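Tailspike protein (Siphovirus 9NA, PDB 3RIQ) probably recognises the lipopolysaccharide receptor on Salmonella cells and cleaves its O-antigen chains as an endorhamnosidase, using a trimeric right-handed beta-helix. Local coordinates at residues His160-Met165 / Ser180-Ile185; Gly166-Thr171 / Ser189-Glu194; Glu345-Arg350 / Ile374-Gly379; Ser380-Ile385 / Pro400-Ser405. All coordinates share one frame; numbering follows the deposited sequence.

Interaction 1. Residues His160-Met165 / Ser180-Ile185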
loop_
_atom_site.group_PDB
_atom_site.type_symbol
_atom_site.label_atom_id
_atom_site.label_comp_id
_atom_site.label_asym_id
_atom_site.label_seq_id
_atom_site.Cartn_x
_atom_site.Cartn_y
_atom_site.Cartn_z
ATOM N N HIS A 160 -18.555 2.158 -18.424
ATOM C CA HIS A 160 -18.814 0.717 -18.478
ATOM C C HIS A 160 -18.821 0.112 -19.873
ATOM O O HIS A 160 -19.714 -0.657 -20.231
ATOM C CB HIS A 160 -20.113 0.367 -17.732
ATOM C CG HIS A 160 -20.215 0.981 -16.366
ATOM N ND1 HIS A 160 -21.091 2.010 -16.060
ATOM C CD2 HIS A 160 -19.563 0.687 -15.217
ATOM C CE1 HIS A 160 -20.966 2.327 -14.780
ATOM N NE2 HIS A 160 -20.038 1.542 -14.247
ATOM N N PRO A 161 -17.819 0.434 -20.687
ATOM C CA PRO A 161 -17.783 -0.198 -22.004
ATOM C C PRO A 161 -17.523 -1.682 -21.947
ATOM O O PRO A 161 -16.765 -2.140 -21.107
ATOM C CB PRO A 161 -16.639 0.523 -22.701
ATOM C CG PRO A 161 -15.666 0.873 -21.557
ATOM C CD PRO A 161 -16.641 1.289 -20.446
ATOM N N GLU A 162 -18.095 -2.395 -22.903
ATOM C CA GLU A 162 -17.969 -3.858 -23.006
ATOM C C GLU A 162 -17.431 -4.260 -24.375
ATOM O O GLU A 162 -17.382 -3.431 -25.305
ATOM C CB GLU A 162 -19.357 -4.506 -22.836
ATOM C CG GLU A 162 -20.110 -4.049 -21.597
ATOM C CD GLU A 162 -21.371 -4.853 -21.308
ATOM O OE1 GLU A 162 -21.839 -5.650 -22.165
ATOM O OE2 GLU A 162 -21.919 -4.701 -20.202
ATOM N N ALA A 163 -17.068 -5.528 -24.533
ATOM C CA ALA A 163 -16.632 -6.028 -25.851
ATOM C C ALA A 163 -16.670 -7.550 -25.874
ATOM O O ALA A 163 -16.409 -8.195 -24.859
ATOM C CB ALA A 163 -15.195 -5.580 -26.139
ATOM N N THR A 164 -16.922 -8.096 -27.051
ATOM C CA THR A 164 -16.802 -9.536 -27.262
ATOM C C THR A 164 -15.956 -9.688 -28.518
ATOM O O THR A 164 -16.453 -9.547 -29.633
ATOM C CB THR A 164 -18.178 -10.220 -27.416
ATOM O OG1 THR A 164 -18.991 -9.933 -26.268
ATOM C CG2 THR A 164 -18.024 -11.759 -27.536
ATOM N N MET A 165 -14.664 -9.923 -28.312
ATOM C CA MET A 165 -13.681 -9.900 -29.381
ATOM C C MET A 165 -13.746 -8.532 -30.095
ATOM O O MET A 165 -13.974 -8.439 -31.305
ATOM C CB MET A 165 -13.879 -11.088 -30.359
ATOM C CG MET A 165 -13.780 -12.434 -29.683
ATOM S SD MET A 165 -12.134 -12.793 -29.026
ATOM C CE MET A 165 -12.447 -14.332 -28.107
ATOM N N SER A 180 -14.372 1.940 -15.840
ATOM C CA SER A 180 -14.860 0.588 -15.569
ATOM C C SER A 180 -15.224 -0.266 -16.798
ATOM O O SER A 180 -16.352 -0.776 -16.892
ATOM C CB SER A 180 -16.040 0.647 -14.589
ATOM O OG SER A 180 -16.470 -0.663 -14.302
ATOM N N PRO A 181 -14.260 -0.468 -17.723
ATOM C CA PRO A 181 -14.518 -1.511 -18.729
ATOM C C PRO A 181 -14.919 -2.813 -18.014
ATOM O O PRO A 181 -14.359 -3.153 -16.951
ATOM C CB PRO A 181 -13.149 -1.681 -19.421
ATOM C CG PRO A 181 -12.119 -1.121 -18.413
ATOM C CD PRO A 181 -12.861 0.020 -17.736
ATOM N N ARG A 182 -15.866 -3.547 -18.596
ATOM C CA ARG A 182 -16.360 -4.772 -17.949
ATOM C C ARG A 182 -17.084 -5.624 -18.967
ATOM O O ARG A 182 -17.435 -5.104 -20.031
ATOM C CB ARG A 182 -17.303 -4.398 -16.807
ATOM C CG ARG A 182 -18.506 -3.508 -17.204
ATOM C CD ARG A 182 -19.261 -3.014 -15.931
ATOM N NE ARG A 182 -19.919 -4.103 -15.225
ATOM C CZ ARG A 182 -21.144 -4.548 -15.515
ATOM N NH1 ARG A 182 -21.828 -4.033 -16.554
ATOM N NH2 ARG A 182 -21.662 -5.566 -14.819
ATOM N N ASN A 183 -17.273 -6.919 -18.674
ATOM C CA ASN A 183 -17.715 -7.840 -19.724
ATOM C C ASN A 183 -16.923 -7.594 -21.018
ATOM O O ASN A 183 -17.508 -7.408 -22.107
ATOM C CB ASN A 183 -19.213 -7.680 -19.973
ATOM C CG ASN A 183 -20.027 -7.847 -18.712
ATOM O OD1 ASN A 183 -19.876 -8.834 -17.999
ATOM N ND2 ASN A 183 -20.929 -6.883 -18.439
ATOM N N PHE A 184 -15.601 -7.532 -20.867
ATOM C CA PHE A 184 -14.720 -6.980 -21.902
ATOM C C PHE A 184 -13.692 -8.028 -22.340
ATOM O O PHE A 184 -12.672 -8.245 -21.671
ATOM C CB PHE A 184 -14.060 -5.713 -21.346
ATOM C CG PHE A 184 -13.419 -4.816 -22.375
ATOM C CD1 PHE A 184 -13.811 -3.482 -22.479
ATOM C CD2 PHE A 184 -12.431 -5.295 -23.256
ATOM C CE1 PHE A 184 -13.194 -2.613 -23.418
ATOM C CE2 PHE A 184 -11.828 -4.449 -24.216
ATOM C CZ PHE A 184 -12.189 -3.105 -24.297
ATOM N N ILE A 185 -13.993 -8.703 -23.453
ATOM C CA ILE A 185 -13.079 -9.669 -24.069
ATOM C C ILE A 185 -12.481 -8.935 -25.269
ATOM O O ILE A 185 -13.205 -8.653 -26.268
ATOM C CB ILE A 185 -13.827 -10.929 -24.487
ATOM C CG1 ILE A 185 -14.538 -11.545 -23.272
ATOM C CG2 ILE A 185 -12.871 -11.908 -25.166
ATOM C CD1 ILE A 185 -15.662 -12.446 -23.629
HETATM O O HOH W 1 -21.543 -2.378 -18.902
HETATM O O HOH W 2 -18.561 -9.660 -23.430
#
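Glu162 lies alongside Asn183 and Arg182, pointing the same way as both. Its CB sits over the backbone, 3.5 Å from Arg182 O. CG is anti to the carbonyl carbon of Glu162 (chi1 -52°) and also rests on Arg182 O. Beyond CG the chain is extended, and CD packs on Asn183 CB. At the tip, OE2 accepts a hydrogen bond from Asn183 ND2 at 3.0 Å. This donor comes from above the carboxylate plane, while OE2 lies in the plane of the amide. Arg182 NH1 stands 3.7 Å from OE2 in a long salt bridge. OE2 is well out of the guanidinium plane, and no N-H points at it. Water 1 joins the two charges instead, donating to OE2 and accepting from NH1. The other oxygen, OE1, is held by His84.

On the other face of the strands, Ala163 CB sits over the centre of the Phe184 ring, 4.0 Å from its centroid. The two strands pair in parallel, with Ile185 N to Ala163 O at 2.8 Å, as successive coils of the beta-helix do. Asn155 of the second subunit also bonds Glu162 OE2 and Arg182 NH1, and His160 NE2 bonds Glu179 of that subunit. The contact thus pairs an apolar face with a charged one at the subunit interface. The shared polar partners probably stabilise the negative charge of Glu162.

Interaction 2. Residues Gly166-Thr171 / Ser189-Glu194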
loop_
_atom_site.group_PDB
_atom_site.type_symbol
_atom_site.label_atom_id
_atom_site.label_comp_id
_atom_site.label_asym_id
_atom_site.label_seq_id
_atom_site.Cartn_x
_atom_site.Cartn_y
_atom_site.Cartn_z
ATOM N N GLY A 166 -13.546 -7.465 -29.311
ATOM C CA GLY A 166 -13.665 -6.097 -29.791
ATOM C C GLY A 166 -12.828 -5.188 -28.916
ATOM O O GLY A 166 -12.231 -5.599 -27.908
ATOM N N GLY A 167 -12.816 -3.927 -29.270
ATOM C CA GLY A 167 -12.065 -2.940 -28.499
ATOM C C GLY A 167 -12.304 -1.535 -28.963
ATOM O O GLY A 167 -13.121 -1.296 -29.872
ATOM N N TYR A 168 -11.556 -0.617 -28.366
ATOM C CA TYR A 168 -11.771 0.813 -28.520
ATOM C C TYR A 168 -10.459 1.479 -28.856
ATOM O O TYR A 168 -9.457 1.354 -28.115
ATOM C CB TYR A 168 -12.361 1.440 -27.236
ATOM C CG TYR A 168 -13.721 0.846 -26.922
ATOM C CD1 TYR A 168 -14.898 1.480 -27.337
ATOM C CD2 TYR A 168 -13.831 -0.370 -26.227
ATOM C CE1 TYR A 168 -16.136 0.913 -27.073
ATOM C CE2 TYR A 168 -15.058 -0.944 -25.966
ATOM C CZ TYR A 168 -16.211 -0.309 -26.401
ATOM O OH TYR A 168 -17.439 -0.856 -26.121
ATOM N N LEU A 169 -10.481 2.223 -29.965
ATOM C CA LEU A 169 -9.280 2.947 -30.457
ATOM C C LEU A 169 -9.595 4.449 -30.494
ATOM O O LEU A 169 -10.515 4.858 -31.219
ATOM C CB LEU A 169 -8.894 2.406 -31.835
ATOM C CG LEU A 169 -7.830 3.186 -32.623
ATOM C CD1 LEU A 169 -6.518 3.140 -31.898
ATOM C CD2 LEU A 169 -7.701 2.509 -33.948
ATOM N N PHE A 170 -8.839 5.252 -29.758
ATOM C CA PHE A 170 -9.028 6.707 -29.730
ATOM C C PHE A 170 -7.848 7.304 -30.464
ATOM O O PHE A 170 -6.685 7.180 -30.006
ATOM C CB PHE A 170 -9.089 7.212 -28.273
ATOM C CG PHE A 170 -10.280 6.707 -27.545
ATOM C CD1 PHE A 170 -11.491 7.392 -27.649
ATOM C CD2 PHE A 170 -10.218 5.539 -26.774
ATOM C CE1 PHE A 170 -12.658 6.923 -26.976
ATOM C CE2 PHE A 170 -11.364 5.066 -26.098
ATOM C CZ PHE A 170 -12.590 5.736 -26.229
ATOM N N THR A 171 -8.144 7.952 -31.583
ATOM C CA THR A 171 -7.110 8.516 -32.484
ATOM C C THR A 171 -7.106 10.029 -32.377
ATOM O O THR A 171 -8.122 10.656 -32.661
ATOM C CB THR A 171 -7.339 8.043 -33.929
ATOM O OG1 THR A 171 -7.223 6.612 -33.954
ATOM C CG2 THR A 171 -6.309 8.649 -34.919
ATOM N N SER A 189 -5.268 -4.658 -28.594
ATOM C CA SER A 189 -5.199 -3.983 -27.295
ATOM C C SER A 189 -6.621 -3.549 -26.909
ATOM O O SER A 189 -7.407 -3.175 -27.765
ATOM C CB SER A 189 -4.236 -2.809 -27.347
ATOM O OG SER A 189 -2.901 -3.264 -27.422
ATOM N N GLY A 190 -6.963 -3.621 -25.626
ATOM C CA GLY A 190 -8.362 -3.313 -25.234
ATOM C C GLY A 190 -8.754 -1.857 -25.467
ATOM O O GLY A 190 -9.740 -1.563 -26.180
ATOM N N ILE A 191 -7.977 -0.944 -24.886
ATOM C CA ILE A 191 -8.188 0.479 -25.086
ATOM C C ILE A 191 -6.880 1.065 -25.546
ATOM O O ILE A 191 -5.850 0.871 -24.867
ATOM C CB ILE A 191 -8.577 1.188 -23.758
ATOM C CG1 ILE A 191 -9.847 0.584 -23.121
ATOM C CG2 ILE A 191 -8.715 2.711 -23.999
ATOM C CD1 ILE A 191 -11.039 0.764 -23.832
ATOM N N THR A 192 -6.886 1.803 -26.648
ATOM C CA THR A 192 -5.650 2.407 -27.154
ATOM C C THR A 192 -5.823 3.897 -27.333
ATOM O O THR A 192 -6.807 4.333 -27.933
ATOM C CB THR A 192 -5.272 1.818 -28.552
ATOM O OG1 THR A 192 -5.114 0.406 -28.479
ATOM C CG2 THR A 192 -3.986 2.464 -29.117
ATOM N N PHE A 193 -4.850 4.680 -26.855
ATOM C CA PHE A 193 -4.831 6.130 -27.102
ATOM C C PHE A 193 -3.715 6.396 -28.101
ATOM O O PHE A 193 -2.513 6.348 -27.754
ATOM C CB PHE A 193 -4.658 6.917 -25.803
ATOM C CG PHE A 193 -5.699 6.597 -24.780
ATOM C CD1 PHE A 193 -7.021 7.023 -24.978
ATOM C CD2 PHE A 193 -5.372 5.862 -23.625
ATOM C CE1 PHE A 193 -8.022 6.738 -24.051
ATOM C CE2 PHE A 193 -6.379 5.587 -22.665
ATOM C CZ PHE A 193 -7.692 6.029 -22.890
ATOM N N GLU A 194 -4.104 6.589 -29.371
ATOM C CA GLU A 194 -3.158 6.641 -30.494
ATOM C C GLU A 194 -2.958 8.085 -30.939
ATOM O O GLU A 194 -3.843 8.638 -31.608
ATOM C CB GLU A 194 -3.751 5.820 -31.645
ATOM C CG GLU A 194 -2.893 5.758 -32.890
ATOM C CD GLU A 194 -3.638 5.121 -34.037
ATOM O OE1 GLU A 194 -4.781 5.459 -34.278
ATOM O OE2 GLU A 194 -3.087 4.261 -34.719
HETATM O O HOH W 3 -7.674 -0.625 -28.794
#
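Tyr168 pairs with Ile191 and Phe170 with Phe193 where two coils of the right-handed beta-helix stack in parallel. Four backbone hydrogen bonds join the strands, including Phe170 N to Thr192 O at 2.9 Å. Paired residues put their side chains on the same face; only the two phenylalanines form a like pair. On the apolar face, Ile191 CD1 reaches Tyr168 CB at 3.7 Å and lies oblique to the ring. The rings of Phe170 and Phe193 lie side by side, with planes 26° apart and centroids 5.6 Å apart. They are slid so far that they barely overlap, and the touch is between Phe170 CD2 and Phe193 CE1. Ile191 CG2 comes to the edge of the Phe170 ring.

On the other face, Leu169 CD1 packs on Thr192 CB at 3.8 Å. The same methyl meets Glu194 OE1 at 3.7 Å, so the leucine flanks the carboxylate.

The next shell fixes these groups. Phe158 meets Phe170 edge-to-face, and the Phe222 ring lies against Phe193. Tyr168 OH bonds Glu162 O, on the strand just before the corner that leads into 166-171. Arg149, on the preceding coil, forms a salt bridge to Glu194 OE1 and a hydrogen bond to Thr171 OG1. Glu194 CG is anti to the backbone N (chi1 -180°) and the chain stays extended, which carries the carboxylate across to Thr171. There Thr171 OG1 donates to Glu194 OE1 at 2.7 Å, nearly in line with the C-O bond.

Interaction 3. Residues Glu345-Arg350 / Ile374-Gly379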
loop_
_atom_site.group_PDB
_atom_site.type_symbol
_atom_site.label_atom_id
_atom_site.label_comp_id
_atom_site.label_asym_id
_atom_site.label_seq_id
_atom_site.Cartn_x
_atom_site.Cartn_y
_atom_site.Cartn_z
ATOM N N GLU A 345 12.532 -12.229 -15.246
ATOM C CA GLU A 345 12.834 -11.492 -14.020
ATOM C C GLU A 345 11.560 -11.011 -13.302
ATOM O O GLU A 345 10.530 -10.788 -13.940
ATOM C CB GLU A 345 13.701 -10.284 -14.303
ATOM C CG GLU A 345 15.113 -10.621 -14.801
ATOM C CD GLU A 345 15.227 -10.810 -16.325
ATOM O OE1 GLU A 345 14.205 -10.818 -17.045
ATOM O OE2 GLU A 345 16.372 -10.923 -16.794
ATOM N N GLY A 346 11.638 -10.858 -11.981
ATOM C CA GLY A 346 10.484 -10.415 -11.208
ATOM C C GLY A 346 10.199 -8.918 -11.280
ATOM O O GLY A 346 9.046 -8.487 -11.239
ATOM N N MET A 347 11.263 -8.138 -11.400
ATOM C CA MET A 347 11.223 -6.663 -11.441
ATOM C C MET A 347 12.481 -6.252 -12.188
ATOM O O MET A 347 13.576 -6.772 -11.902
ATOM C CB MET A 347 11.208 -6.053 -10.026
ATOM C CG MET A 347 10.963 -4.542 -10.014
ATOM S SD MET A 347 12.199 -3.570 -9.105
ATOM C CE MET A 347 13.465 -3.264 -10.345
ATOM N N PHE A 348 12.353 -5.321 -13.131
ATOM C CA PHE A 348 13.506 -4.971 -13.970
ATOM C C PHE A 348 13.471 -3.454 -14.261
ATOM O O PHE A 348 12.484 -2.916 -14.777
ATOM C CB PHE A 348 13.462 -5.805 -15.273
ATOM C CG PHE A 348 14.764 -5.892 -16.036
ATOM C CD1 PHE A 348 15.319 -7.154 -16.328
ATOM C CD2 PHE A 348 15.404 -4.754 -16.555
ATOM C CE1 PHE A 348 16.526 -7.274 -17.094
ATOM C CE2 PHE A 348 16.584 -4.875 -17.317
ATOM C CZ PHE A 348 17.147 -6.131 -17.581
ATOM N N ASP A 349 14.564 -2.779 -13.921
ATOM C CA ASP A 349 14.785 -1.373 -14.269
ATOM C C ASP A 349 15.838 -1.304 -15.360
ATOM O O ASP A 349 17.043 -1.542 -15.101
ATOM C CB ASP A 349 15.157 -0.552 -13.014
ATOM C CG ASP A 349 15.353 0.936 -13.302
ATOM O OD1 ASP A 349 15.664 1.336 -14.444
ATOM O OD2 ASP A 349 15.227 1.713 -12.333
ATOM N N ARG A 350 15.376 -1.008 -16.580
ATOM C CA ARG A 350 16.239 -0.974 -17.760
ATOM C C ARG A 350 16.820 0.435 -17.964
ATOM O O ARG A 350 17.636 0.668 -18.879
ATOM C CB ARG A 350 15.442 -1.430 -19.005
ATOM C CG ARG A 350 16.216 -1.280 -20.308
ATOM C CD ARG A 350 16.802 -2.529 -20.834
ATOM N NE ARG A 350 15.867 -2.866 -21.880
ATOM C CZ ARG A 350 16.058 -3.628 -22.958
ATOM N NH1 ARG A 350 17.197 -4.288 -23.218
ATOM N NH2 ARG A 350 15.029 -3.742 -23.780
ATOM N N ILE A 374 15.557 -9.632 -9.230
ATOM C CA ILE A 374 15.440 -8.186 -9.407
ATOM C C ILE A 374 16.708 -7.732 -10.116
ATOM O O ILE A 374 17.824 -8.122 -9.730
ATOM C CB ILE A 374 15.288 -7.473 -8.047
ATOM C CG1 ILE A 374 13.934 -7.811 -7.425
ATOM C CG2 ILE A 374 15.396 -5.915 -8.187
ATOM C CD1 ILE A 374 13.675 -7.162 -6.055
ATOM N N VAL A 375 16.525 -6.962 -11.180
ATOM C CA VAL A 375 17.638 -6.393 -11.951
ATOM C C VAL A 375 17.475 -4.894 -12.090
ATOM O O VAL A 375 16.364 -4.414 -12.410
ATOM C CB VAL A 375 17.699 -6.979 -13.399
ATOM C CG1 VAL A 375 18.758 -6.248 -14.233
ATOM C CG2 VAL A 375 17.978 -8.495 -13.360
ATOM N N CYS A 376 18.569 -4.147 -11.914
ATOM C CA CYS A 376 18.621 -2.743 -12.345
ATOM C C CYS A 376 19.891 -2.588 -13.150
ATOM O O CYS A 376 21.005 -3.018 -12.705
ATOM C CB CYS A 376 18.693 -1.764 -11.177
ATOM S SG CYS A 376 17.313 -1.833 -10.010
ATOM N N GLU A 377 19.753 -1.942 -14.305
ATOM C CA GLU A 377 20.853 -1.782 -15.241
ATOM C C GLU A 377 21.628 -0.477 -15.024
ATOM O O GLU A 377 22.764 -0.339 -15.500
ATOM C CB GLU A 377 20.352 -1.875 -16.706
ATOM C CG GLU A 377 19.756 -3.202 -17.083
ATOM C CD GLU A 377 20.737 -4.151 -17.701
ATOM O OE1 GLU A 377 21.967 -3.912 -17.600
ATOM O OE2 GLU A 377 20.281 -5.132 -18.331
ATOM N N GLY A 378 21.035 0.490 -14.323
ATOM C CA GLY A 378 21.647 1.824 -14.225
ATOM C C GLY A 378 21.819 2.197 -12.775
ATOM O O GLY A 378 21.869 1.321 -11.907
ATOM N N GLY A 379 21.898 3.483 -12.489
ATOM C CA GLY A 379 22.126 3.889 -11.107
ATOM C C GLY A 379 20.828 4.288 -10.453
ATOM O O GLY A 379 20.482 5.490 -10.412
#
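Phe348 and Val375 form the apolar centre on one face of this parallel strand pair. Val375 CG1 lies over the ring, 3.8 Å from its centroid and 16° off the normal, in a CH-pi contact. Phe348 CG is anti to the backbone N (chi1 -162°), which lays the ring beside the valine. Glu345 CG covers the other methyl, Val375 CG2, and Trp326 meets the ring edge-to-face. The opposite face is mainly apolar, with Met347, Ile374 and Cys376 beside Asp349. The Met347 chain bends so that CE reaches Ile374 CG2 at 3.9 Å and approaches Cys376 SG at 4.1 Å. Cys376 SG also rests on Asp349 CB.

Three backbone hydrogen bonds join the two strands, among them Asp349 N to Val375 O at 2.9 Å. The last, Glu377 N to Asp349 O, is where the polar edge begins. Glu377 bends at chi2, and its OE2 comes to the ring edge of Phe348, 3.4 Å from CZ. Asp349 OD1 binds Gly351 N. Its OD2 takes hydrogen bonds from Asn354 and Trp327 and is bonded to Ser380 OG. Several partners thus grip a buried carboxylate on the mainly apolar inner face of the beta-helix, and they would probably stabilise its charge.

Interaction 4. Residues Ser380-Ile385 / Pro400-Ser405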
loop_
_atom_site.group_PDB
_atom_site.type_symbol
_atom_site.label_atom_id
_atom_site.label_comp_id
_atom_site.label_asym_id
_atom_site.label_seq_id
_atom_site.Cartn_x
_atom_site.Cartn_y
_atom_site.Cartn_z
ATOM N N SER A 380 20.119 3.291 -9.922
ATOM C CA SER A 380 18.838 3.549 -9.259
ATOM C C SER A 380 18.979 3.457 -7.733
ATOM O O SER A 380 20.041 3.069 -7.214
ATOM C CB SER A 380 17.731 2.631 -9.802
ATOM O OG SER A 380 17.435 3.055 -11.128
ATOM N N ARG A 381 17.919 3.856 -7.015
ATOM C CA ARG A 381 17.982 3.879 -5.545
ATOM C C ARG A 381 16.825 3.007 -5.060
ATOM O O ARG A 381 15.658 3.323 -5.340
ATOM C CB ARG A 381 17.817 5.320 -5.022
ATOM C CG ARG A 381 18.983 6.232 -5.436
ATOM C CD ARG A 381 18.647 7.727 -5.369
ATOM N NE ARG A 381 17.658 8.113 -6.380
ATOM C CZ ARG A 381 17.910 8.466 -7.653
ATOM N NH1 ARG A 381 19.157 8.484 -8.116
ATOM N NH2 ARG A 381 16.889 8.820 -8.465
ATOM N N LEU A 382 17.141 1.926 -4.347
ATOM C CA LEU A 382 16.132 0.940 -3.927
ATOM C C LEU A 382 16.021 0.937 -2.421
ATOM O O LEU A 382 17.070 0.863 -1.729
ATOM C CB LEU A 382 16.523 -0.471 -4.373
ATOM C CG LEU A 382 16.526 -0.769 -5.880
ATOM C CD1 LEU A 382 17.669 -0.065 -6.580
ATOM C CD2 LEU A 382 16.624 -2.265 -6.111
ATOM N N ARG A 383 14.787 1.009 -1.906
ATOM C CA ARG A 383 14.574 1.022 -0.435
ATOM C C ARG A 383 13.385 0.134 -0.122
ATOM O O ARG A 383 12.288 0.398 -0.618
ATOM C CB ARG A 383 14.337 2.422 0.154
ATOM C CG ARG A 383 15.357 3.505 -0.174
ATOM C CD ARG A 383 14.854 4.375 -1.252
ATOM N NE ARG A 383 15.657 5.565 -1.558
ATOM C CZ ARG A 383 15.347 6.393 -2.565
ATOM N NH1 ARG A 383 14.267 6.152 -3.323
ATOM N NH2 ARG A 383 16.115 7.437 -2.832
ATOM N N GLY A 384 13.583 -0.878 0.713
ATOM C CA GLY A 384 12.486 -1.728 1.112
ATOM C C GLY A 384 12.238 -2.779 0.056
ATOM O O GLY A 384 11.343 -2.636 -0.773
ATOM N N ILE A 385 13.073 -3.807 0.059
ATOM C CA ILE A 385 13.059 -4.832 -0.972
ATOM C C ILE A 385 12.905 -6.185 -0.280
ATOM O O ILE A 385 13.655 -6.498 0.650
ATOM C CB ILE A 385 14.406 -4.788 -1.762
ATOM C CG1 ILE A 385 14.675 -3.362 -2.316
ATOM C CG2 ILE A 385 14.437 -5.909 -2.843
ATOM C CD1 ILE A 385 13.636 -2.808 -3.328
ATOM N N PRO A 400 24.317 -3.604 -10.121
ATOM C CA PRO A 400 25.718 -3.273 -9.833
ATOM C C PRO A 400 25.996 -1.801 -9.565
ATOM O O PRO A 400 26.887 -1.486 -8.786
ATOM C CB PRO A 400 26.451 -3.696 -11.109
ATOM C CG PRO A 400 25.556 -4.618 -11.793
ATOM C CD PRO A 400 24.173 -4.409 -11.350
ATOM N N SER A 401 25.257 -0.908 -10.230
ATOM C CA SER A 401 25.495 0.523 -10.111
ATOM C C SER A 401 24.501 1.217 -9.191
ATOM O O SER A 401 24.517 2.441 -9.067
ATOM C CB SER A 401 25.428 1.170 -11.489
ATOM O OG SER A 401 26.475 0.673 -12.295
ATOM N N SER A 402 23.673 0.426 -8.500
ATOM C CA SER A 402 22.608 0.993 -7.664
ATOM C C SER A 402 22.959 0.948 -6.196
ATOM O O SER A 402 23.894 0.245 -5.801
ATOM C CB SER A 402 21.303 0.249 -7.910
ATOM O OG SER A 402 20.892 0.402 -9.257
ATOM N N GLU A 403 22.213 1.688 -5.387
ATOM C CA GLU A 403 22.293 1.536 -3.940
ATOM C C GLU A 403 21.003 0.936 -3.400
ATOM O O GLU A 403 19.925 1.145 -3.961
ATOM C CB GLU A 403 22.624 2.852 -3.271
ATOM C CG GLU A 403 21.572 3.905 -3.407
ATOM C CD GLU A 403 22.010 5.182 -2.717
ATOM O OE1 GLU A 403 22.366 5.129 -1.517
ATOM O OE2 GLU A 403 22.014 6.241 -3.357
ATOM N N VAL A 404 21.133 0.181 -2.317
ATOM C CA VAL A 404 20.030 -0.565 -1.732
ATOM C C VAL A 404 19.952 -0.297 -0.220
ATOM O O VAL A 404 20.977 -0.091 0.421
ATOM C CB VAL A 404 20.256 -2.083 -1.980
ATOM C CG1 VAL A 404 19.058 -2.878 -1.570
ATOM C CG2 VAL A 404 20.551 -2.364 -3.449
ATOM N N SER A 405 18.742 -0.321 0.327
ATOM C CA SER A 405 18.536 -0.254 1.779
ATOM C C SER A 405 17.316 -1.094 2.146
ATOM O O SER A 405 16.377 -1.222 1.351
ATOM C CB SER A 405 18.358 1.188 2.235
ATOM O OG SER A 405 17.171 1.708 1.690
#
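Ser402 meets Ser380 where the second strand begins, with CB 3.2 Å from Ser380 O. Ser402 OG turns to Gly378 O, which it bonds at the turn before the first strand. Its CB also touches Leu382 CD1.

Glu403 follows. Its N donates to Ser380 O at 3.2 Å, and its O accepts from Leu382 N. Glu403 CG stands between the backbone N and the carbonyl carbon (chi1 65°). From there the extended chain crosses Arg381, and OE2 touches Arg381 CG at 3.7 Å. The meeting is with the aliphatic part of the arginine, because the guanidinium leads away. Arg381 NE and Arg383 NH1 both reach Asp355 OD1 in salt bridges on the preceding coil.

Val404 turns to the opposite face. In the conformer described, its CG1 lies 4.5 Å from both Leu382 CB and Ile385 CG1, a loose apolar contact.

Ser405 comes last. Its N donates to Leu382 O, and its O accepts from Gly384 N at 2.9 Å. Gly384 has phi 82°, and the chain turns its corner there. On the Ser405 side of the strands, Arg383 NE bonds His388 of the third subunit, so this face borders the trimer interface. Parallel strands paired in register, with corners between short strands, are typical of stacked coils in a right-handed beta-helix; here one corner falls at Gly384.

From the N terminus, interaction 1 opens first, and its 160-165 segment runs straight into 166-171 of interaction 2. The chain then circles one coil. It closes interaction 1 at 180-185 and interaction 2 at 189-194, so the two cross. They touch, with a probable backbone hydrogen bond from Gly166 N to Ile185 O, and both use strand 184-194. Together they tie different faces of the same two coils. Further along the helix, interaction 3 closes a coil at 374-379. Interaction 4 opens at once with Ser380 and closes at 400-405, so these two stand in series. Ile374 and Ile385 pack together between them. The two pairs do not touch; centres of interactions 1 and 4 are about 40 Å apart.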